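Lipoxygenase (Cyanothece sp., PDB 5EK8) acts as a non-heme iron 9R-lipoxygenase with a PLAT domain, probably inserting molecular oxygen into polyunsaturated fatty acids. Local coordinates at residues I100-E105 with P113-R118; K40-I45 with E74-D79; L232-D237 with G581-Y586. One frame throughout, in Å; residues are numbered along the deposited sequence.

Contact 1. Residues I100-E105 with P113-R118; sequences IYYDPE and PDLELR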
# COMPACT_ATOMS: atom_id res chain seq x y z
N ILE A 100 -13.98 6.03 -35.35
CA ILE A 100 -12.67 6.52 -35.76
C ILE A 100 -12.59 6.86 -37.25
O ILE A 100 -12.97 6.06 -38.09
CB ILE A 100 -11.56 5.48 -35.48
CG1 ILE A 100 -11.67 4.92 -34.06
CG2 ILE A 100 -10.18 6.08 -35.73
CD1 ILE A 100 -11.27 5.89 -32.98
N TYR A 101 -12.09 8.05 -37.57
CA TYR A 101 -11.80 8.38 -38.96
C TYR A 101 -10.33 8.08 -39.26
O TYR A 101 -9.44 8.69 -38.67
CB TYR A 101 -12.13 9.84 -39.25
CG TYR A 101 -13.61 10.14 -39.21
CD1 TYR A 101 -14.40 9.97 -40.34
CD2 TYR A 101 -14.22 10.59 -38.05
CE1 TYR A 101 -15.76 10.24 -40.32
CE2 TYR A 101 -15.57 10.86 -38.01
CZ TYR A 101 -16.34 10.68 -39.15
OH TYR A 101 -17.69 10.95 -39.12
N TYR A 102 -10.09 7.14 -40.16
CA TYR A 102 -8.72 6.80 -40.54
C TYR A 102 -8.49 6.90 -42.04
O TYR A 102 -9.43 6.78 -42.83
CB TYR A 102 -8.35 5.40 -40.04
CG TYR A 102 -8.98 4.24 -40.79
CD1 TYR A 102 -8.30 3.62 -41.83
CD2 TYR A 102 -10.23 3.76 -40.44
CE1 TYR A 102 -8.86 2.56 -42.51
CE2 TYR A 102 -10.80 2.69 -41.12
CZ TYR A 102 -10.11 2.10 -42.15
OH TYR A 102 -10.66 1.04 -42.83
N ASP A 103 -7.24 7.14 -42.43
CA ASP A 103 -6.87 7.29 -43.83
C ASP A 103 -6.13 6.05 -44.31
O ASP A 103 -5.07 5.71 -43.79
CB ASP A 103 -6.01 8.54 -44.02
CG ASP A 103 -5.56 8.74 -45.46
OD1 ASP A 103 -6.09 8.06 -46.36
OD2 ASP A 103 -4.69 9.60 -45.68
N PRO A 104 -6.69 5.36 -45.32
CA PRO A 104 -6.03 4.18 -45.88
C PRO A 104 -4.73 4.51 -46.60
O PRO A 104 -3.88 3.64 -46.74
CB PRO A 104 -7.07 3.63 -46.88
CG PRO A 104 -8.37 4.20 -46.42
CD PRO A 104 -8.03 5.56 -45.88
N GLU A 105 -4.57 5.75 -47.04
CA GLU A 105 -3.43 6.13 -47.89
C GLU A 105 -2.09 6.14 -47.16
O GLU A 105 -1.04 6.13 -47.80
CB GLU A 105 -3.67 7.50 -48.52
CG GLU A 105 -4.83 7.52 -49.49
CD GLU A 105 -5.09 8.91 -50.05
OE1 GLU A 105 -4.11 9.67 -50.24
OE2 GLU A 105 -6.27 9.25 -50.29
N PRO A 113 -5.54 -1.29 -46.40
CA PRO A 113 -5.05 -1.56 -45.04
C PRO A 113 -5.55 -2.87 -44.43
O PRO A 113 -6.70 -3.27 -44.65
CB PRO A 113 -5.55 -0.35 -44.24
CG PRO A 113 -6.65 0.24 -45.06
CD PRO A 113 -6.29 -0.03 -46.48
N ASP A 114 -4.68 -3.53 -43.67
CA ASP A 114 -5.05 -4.67 -42.84
C ASP A 114 -5.13 -4.17 -41.40
O ASP A 114 -4.11 -4.00 -40.74
CB ASP A 114 -4.04 -5.81 -42.97
CG ASP A 114 -3.90 -6.29 -44.40
OD1 ASP A 114 -4.88 -6.18 -45.17
OD2 ASP A 114 -2.80 -6.78 -44.77
N LEU A 115 -6.35 -3.95 -40.92
CA LEU A 115 -6.58 -3.14 -39.73
C LEU A 115 -6.12 -3.75 -38.41
O LEU A 115 -6.09 -4.97 -38.24
CB LEU A 115 -8.06 -2.77 -39.63
CG LEU A 115 -8.50 -1.75 -40.69
CD1 LEU A 115 -9.96 -1.37 -40.50
CD2 LEU A 115 -7.61 -0.52 -40.65
N GLU A 116 -5.78 -2.86 -37.49
CA GLU A 116 -5.33 -3.19 -36.14
C GLU A 116 -5.73 -2.04 -35.23
O GLU A 116 -5.39 -0.89 -35.48
CB GLU A 116 -3.82 -3.42 -36.10
CG GLU A 116 -3.20 -3.22 -34.73
CD GLU A 116 -1.69 -3.45 -34.72
OE1 GLU A 116 -0.94 -2.49 -34.44
OE2 GLU A 116 -1.25 -4.59 -35.00
N LEU A 117 -6.46 -2.35 -34.17
CA LEU A 117 -6.95 -1.33 -33.25
C LEU A 117 -6.14 -1.31 -31.96
O LEU A 117 -5.99 -2.33 -31.30
CB LEU A 117 -8.42 -1.56 -32.94
CG LEU A 117 -9.17 -0.37 -32.34
CD1 LEU A 117 -9.27 0.76 -33.35
CD2 LEU A 117 -10.55 -0.81 -31.86
N ARG A 118 -5.62 -0.14 -31.60
CA ARG A 118 -4.84 -0.02 -30.38
C ARG A 118 -5.58 0.76 -29.31
O ARG A 118 -6.05 1.88 -29.54
CB ARG A 118 -3.49 0.65 -30.67
CG ARG A 118 -2.64 -0.10 -31.67
CD ARG A 118 -1.20 0.39 -31.65
NE ARG A 118 -0.43 -0.15 -32.76
CZ ARG A 118 0.83 0.18 -33.03
NH1 ARG A 118 1.47 1.06 -32.26
NH2 ARG A 118 1.45 -0.36 -34.08
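Y102 and L115 approach from opposite directions in the interior of the PLAT-domain beta-sandwich, joining strand 97-102 of one sheet to strand 115-126 of the other. No hydrogen bond crosses between I100-E105 and P113-R118, and the contact is apolar. L115 lays its two methyls against the far end of the Y102 ring: CD1 lies 3.4 Å from Y102 OH, while CD2 makes an off-centre CH-pi contact, 4.2 Å from the ring centroid and 30° off its normal. With CG between the backbone N and the carbonyl carbon (chi1 74°), the ring of Y102 stands toward L115. P113 approaches the same ring at its edge, near the ring plane, with its CG 4.1 Å from Y102 CE1. Two proline rings then extend the apolar seam toward the strand ends, P104 CB resting 3.8 Å from P113 CD. V75 and L87, from strands 72-79 and 82-91, also pack against Y102.

The polar bonds lie beside this core, within a segment or to K47. On the outward side of strand 115-126, R118 grips E116 side-on, NE and NH2 both directed to the single oxygen OE1, which lies close to the guanidinium plane. Past the end of strand 97-102, D103 closes an Asx turn, and K47 forms salt bridges with both D103 OD2 and E105 OE2. In that turn E105 N donates to D103 OD1 over 2.8 Å at 164°, approaching from well above the carboxylate plane.

Contact 2. Residues K40-I45 with E74-D79; sequences KTQEAI and EVWDRD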
# COMPACT_ATOMS: atom_id res chain seq x y z
N LYS A 40 4.44 6.80 -29.09
CA LYS A 40 4.57 8.06 -29.81
C LYS A 40 3.20 8.62 -30.09
O LYS A 40 2.41 8.00 -30.79
CB LYS A 40 5.33 7.86 -31.12
CG LYS A 40 6.74 7.30 -30.97
CD LYS A 40 6.74 5.78 -30.80
CE LYS A 40 8.15 5.25 -30.57
NZ LYS A 40 8.81 5.88 -29.38
N THR A 41 2.90 9.79 -29.53
CA THR A 41 1.59 10.39 -29.75
C THR A 41 1.48 10.89 -31.19
O THR A 41 2.26 11.73 -31.64
CB THR A 41 1.30 11.53 -28.76
OG1 THR A 41 1.47 12.80 -29.41
CG2 THR A 41 2.22 11.44 -27.54
N GLN A 42 0.51 10.34 -31.92
CA GLN A 42 0.32 10.66 -33.33
C GLN A 42 -0.51 11.92 -33.49
O GLN A 42 -1.26 12.29 -32.59
CB GLN A 42 -0.36 9.49 -34.04
CG GLN A 42 0.31 8.15 -33.81
CD GLN A 42 1.64 8.05 -34.51
OE1 GLN A 42 1.89 8.75 -35.50
NE2 GLN A 42 2.51 7.18 -34.01
N GLU A 43 -0.37 12.58 -34.63
CA GLU A 43 -1.07 13.83 -34.88
C GLU A 43 -2.43 13.60 -35.54
O GLU A 43 -2.65 12.58 -36.19
CB GLU A 43 -0.21 14.76 -35.73
CG GLU A 43 -0.13 16.18 -35.20
CD GLU A 43 1.17 16.87 -35.55
OE1 GLU A 43 2.05 16.20 -36.15
OE2 GLU A 43 1.33 18.07 -35.23
N ALA A 44 -3.33 14.56 -35.38
CA ALA A 44 -4.67 14.48 -35.95
C ALA A 44 -4.61 14.39 -37.47
O ALA A 44 -3.81 15.07 -38.11
CB ALA A 44 -5.50 15.67 -35.53
N ILE A 45 -5.45 13.54 -38.04
CA ILE A 45 -5.51 13.38 -39.48
C ILE A 45 -6.32 14.51 -40.11
O ILE A 45 -7.52 14.37 -40.36
CB ILE A 45 -6.13 12.03 -39.88
CG1 ILE A 45 -5.41 10.89 -39.17
CG2 ILE A 45 -6.05 11.84 -41.39
CD1 ILE A 45 -4.09 10.51 -39.80
N GLU A 74 -6.33 4.09 -31.42
CA GLU A 74 -5.58 4.41 -32.62
C GLU A 74 -5.77 3.32 -33.67
O GLU A 74 -5.65 2.12 -33.38
CB GLU A 74 -4.09 4.60 -32.30
CG GLU A 74 -3.80 5.79 -31.38
CD GLU A 74 -2.31 5.96 -31.07
OE1 GLU A 74 -1.52 5.03 -31.37
OE2 GLU A 74 -1.93 7.02 -30.53
N VAL A 75 -6.09 3.72 -34.89
CA VAL A 75 -6.20 2.78 -35.99
C VAL A 75 -4.86 2.67 -36.72
O VAL A 75 -4.32 3.66 -37.20
CB VAL A 75 -7.30 3.18 -36.99
CG1 VAL A 75 -7.13 2.43 -38.30
CG2 VAL A 75 -8.66 2.90 -36.39
N TRP A 76 -4.33 1.45 -36.77
CA TRP A 76 -3.05 1.19 -37.41
C TRP A 76 -3.18 0.12 -38.47
O TRP A 76 -4.06 -0.74 -38.39
CB TRP A 76 -2.02 0.74 -36.37
CG TRP A 76 -1.56 1.82 -35.44
CD1 TRP A 76 -2.27 2.37 -34.42
CD2 TRP A 76 -0.28 2.47 -35.44
NE1 TRP A 76 -1.52 3.33 -33.78
CE2 TRP A 76 -0.29 3.41 -34.39
CE3 TRP A 76 0.87 2.35 -36.22
CZ2 TRP A 76 0.81 4.23 -34.10
CZ3 TRP A 76 1.96 3.16 -35.93
CH2 TRP A 76 1.92 4.09 -34.88
N ASP A 77 -2.30 0.15 -39.46
CA ASP A 77 -2.14 -0.97 -40.35
C ASP A 77 -1.04 -1.88 -39.83
O ASP A 77 0.11 -1.45 -39.70
CB ASP A 77 -1.81 -0.52 -41.76
CG ASP A 77 -1.59 -1.69 -42.69
OD1 ASP A 77 -0.45 -2.21 -42.75
OD2 ASP A 77 -2.55 -2.10 -43.36
N ARG A 78 -1.42 -3.12 -39.52
CA ARG A 78 -0.46 -4.15 -39.17
C ARG A 78 -0.04 -4.89 -40.44
O ARG A 78 -0.88 -5.41 -41.17
CB ARG A 78 -1.06 -5.13 -38.16
CG ARG A 78 -2.39 -5.72 -38.60
CD ARG A 78 -2.70 -7.02 -37.92
NE ARG A 78 -3.79 -7.73 -38.59
CZ ARG A 78 -3.61 -8.67 -39.51
NH1 ARG A 78 -2.39 -9.03 -39.86
NH2 ARG A 78 -4.66 -9.26 -40.07
N ASP A 79 1.25 -4.90 -40.71
CA ASP A 79 1.77 -5.64 -41.85
C ASP A 79 2.82 -6.63 -41.37
O ASP A 79 3.60 -6.34 -40.46
CB ASP A 79 2.35 -4.69 -42.91
CG ASP A 79 2.95 -3.43 -42.30
OD1 ASP A 79 3.32 -3.47 -41.11
OD2 ASP A 79 3.05 -2.41 -43.02
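Q42 reaches from the loop 40-45 onto the outward-facing pair E74 and W76 of strand 72-79. Its CB starts toward the strand, and CG, anti to the carbonyl carbon, is the first atom to make contact, beside E74 OE2 and 4.0 Å from W76 CZ2. A bend at chi2 (-71°) then swings the amide over to the benzo end of the indole. CD rests against CZ2 and CH2 of W76, and the tip, NE2, stands at the edge of the ring, near its plane, 3.3 Å from W76 CH2. The amide is turned almost perpendicular to the indole, at 89°, so the two flat groups meet without stacking. No hydrogen bond links the two segments.

The surface that Q42 meets is itself held together by a bond within the strand. W76 NE1 donates to E74 OE1 over 2.9 Å at 154°, on the anti side and tilted out of the plane of a carboxylate at the end of an extended chain, and this ties the indole to E74. R118 of the adjoining strand makes a cation-pi contact with W76. K89 NZ also bonds to the backbone O of Q42, and Q42 touches Y86 of the same strand 82-91. A linker between helix 24-36 and strand 53-61 is thus laid, partly exposed, along the outer face of the antiparallel sheet of the PLAT beta-sandwich.

Contact 3. Residues L232-D237 with G581-Y586; sequences LTINLD and GGELAY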
# COMPACT_ATOMS: atom_id res chain seq x y z
N LEU A 232 17.56 3.42 15.05
CA LEU A 232 17.32 4.54 15.95
C LEU A 232 17.57 4.18 17.42
O LEU A 232 18.23 4.93 18.14
CB LEU A 232 15.90 5.06 15.78
CG LEU A 232 15.50 6.15 16.77
CD1 LEU A 232 16.40 7.36 16.62
CD2 LEU A 232 14.02 6.52 16.62
N THR A 233 17.06 3.02 17.84
CA THR A 233 17.16 2.64 19.25
C THR A 233 18.60 2.31 19.65
O THR A 233 19.04 2.66 20.75
CB THR A 233 16.23 1.43 19.58
OG1 THR A 233 16.50 0.34 18.69
CG2 THR A 233 14.79 1.84 19.44
N ILE A 234 19.33 1.67 18.75
CA ILE A 234 20.74 1.40 19.00
C ILE A 234 21.52 2.70 19.18
O ILE A 234 22.25 2.85 20.16
CB ILE A 234 21.38 0.58 17.85
CG1 ILE A 234 20.83 -0.85 17.87
CG2 ILE A 234 22.90 0.56 17.99
CD1 ILE A 234 21.23 -1.68 16.67
N ASN A 235 21.34 3.65 18.27
CA ASN A 235 21.98 4.96 18.36
C ASN A 235 21.64 5.68 19.66
O ASN A 235 22.53 6.18 20.37
CB ASN A 235 21.57 5.85 17.18
CG ASN A 235 22.03 5.30 15.84
OD1 ASN A 235 23.01 4.57 15.75
ND2 ASN A 235 21.31 5.65 14.78
N LEU A 236 20.35 5.72 19.97
CA LEU A 236 19.88 6.36 21.20
C LEU A 236 20.56 5.76 22.42
O LEU A 236 21.07 6.49 23.27
CB LEU A 236 18.36 6.23 21.33
CG LEU A 236 17.51 7.10 20.41
CD1 LEU A 236 16.04 6.83 20.65
CD2 LEU A 236 17.84 8.57 20.63
N ASP A 237 20.57 4.43 22.50
CA ASP A 237 21.20 3.75 23.62
C ASP A 237 22.72 3.88 23.59
O ASP A 237 23.39 3.61 24.59
CB ASP A 237 20.79 2.27 23.64
CG ASP A 237 19.41 2.06 24.24
OD1 ASP A 237 19.08 0.91 24.60
OD2 ASP A 237 18.67 3.06 24.36
N GLY A 581 11.87 -1.81 14.83
CA GLY A 581 12.27 -3.20 14.74
C GLY A 581 13.64 -3.49 14.17
O GLY A 581 13.96 -4.64 13.87
N GLY A 582 14.46 -2.45 14.02
CA GLY A 582 15.81 -2.60 13.50
C GLY A 582 16.75 -3.30 14.47
O GLY A 582 17.73 -3.92 14.06
N GLU A 583 16.46 -3.19 15.77
CA GLU A 583 17.29 -3.79 16.80
C GLU A 583 16.60 -5.00 17.45
O GLU A 583 15.59 -4.87 18.13
CB GLU A 583 17.64 -2.76 17.87
CG GLU A 583 18.41 -3.33 19.04
CD GLU A 583 18.69 -2.30 20.12
OE1 GLU A 583 17.87 -1.37 20.28
OE2 GLU A 583 19.74 -2.42 20.80
N LEU A 584 17.20 -6.17 17.23
CA LEU A 584 16.64 -7.46 17.64
C LEU A 584 16.38 -7.57 19.14
O LEU A 584 15.36 -8.12 19.56
CB LEU A 584 17.56 -8.59 17.20
CG LEU A 584 17.84 -8.63 15.69
CD1 LEU A 584 19.18 -9.29 15.40
CD2 LEU A 584 16.71 -9.35 14.98
N ALA A 585 17.30 -7.05 19.94
CA ALA A 585 17.16 -7.15 21.39
C ALA A 585 15.94 -6.37 21.89
O ALA A 585 15.37 -6.68 22.94
CB ALA A 585 18.42 -6.64 22.07
N TYR A 586 15.54 -5.37 21.11
CA TYR A 586 14.50 -4.44 21.53
C TYR A 586 13.13 -4.83 20.99
O TYR A 586 12.10 -4.57 21.63
CB TYR A 586 14.87 -3.03 21.05
CG TYR A 586 13.80 -1.99 21.27
CD1 TYR A 586 13.54 -1.48 22.54
CD2 TYR A 586 13.06 -1.50 20.20
CE1 TYR A 586 12.56 -0.52 22.73
CE2 TYR A 586 12.09 -0.53 20.39
CZ TYR A 586 11.84 -0.05 21.65
OH TYR A 586 10.86 0.90 21.84
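T233 and E583 cross obliquely where helix 232-239 packs against the loop after helix 577-581, in the largely helical body of the lipoxygenase fold. The threonine uses its two branches differently. OG1 donates to E583 OE1 over 2.7 Å, entering on the anti side of the carboxylate, 29° out of its plane; N231 ND2 bonds to the same hydroxyl. CG2 lies over one face of Y586, offset toward the rim, in a CH-pi contact 4.0 Å from the ring centroid; the two side chains cross at about a right angle.

E583 runs out fully extended, its CG anti to the backbone N (chi1 176°), and I234 lies across the chain: CD1 is 3.9 Å from E583 CB, with CG1 beside the carboxylate carbon. The acid's main charge partner is R245, whose NH2 forms a salt bridge with OE1; this oxygen therefore serves both a hydroxyl and a guanidinium. Y249 of helix 247-256 packs on both T233 and Y586. E583 and Y586 are joined by a turn in which Y586 N donates to E583 O over 3.0 Å.

How the contacts relate
Contacts 1 and 2 belong to one beta-sandwich, their centres 8 Å apart: contact 1 lies in the interior between the sheets, contact 2 on the outer face of one. Strands 72-79 and 115-126 are neighbours in that sheet and join the two directly, with probable hydrogen bonds from W76 N to E116 O (2.9 Å) and from D114 N to D77 OD2 (2.6 Å). Contact 3 lies on the opposite side of the chain's centre, about 64 Å from contact 1 and 58 Å from contact 2 between centres. None reaches the iron or sodium site, although 581-586 comes after the short helix 577-581, which follows helix 549-574, bearer of the iron ligands H570 and N574.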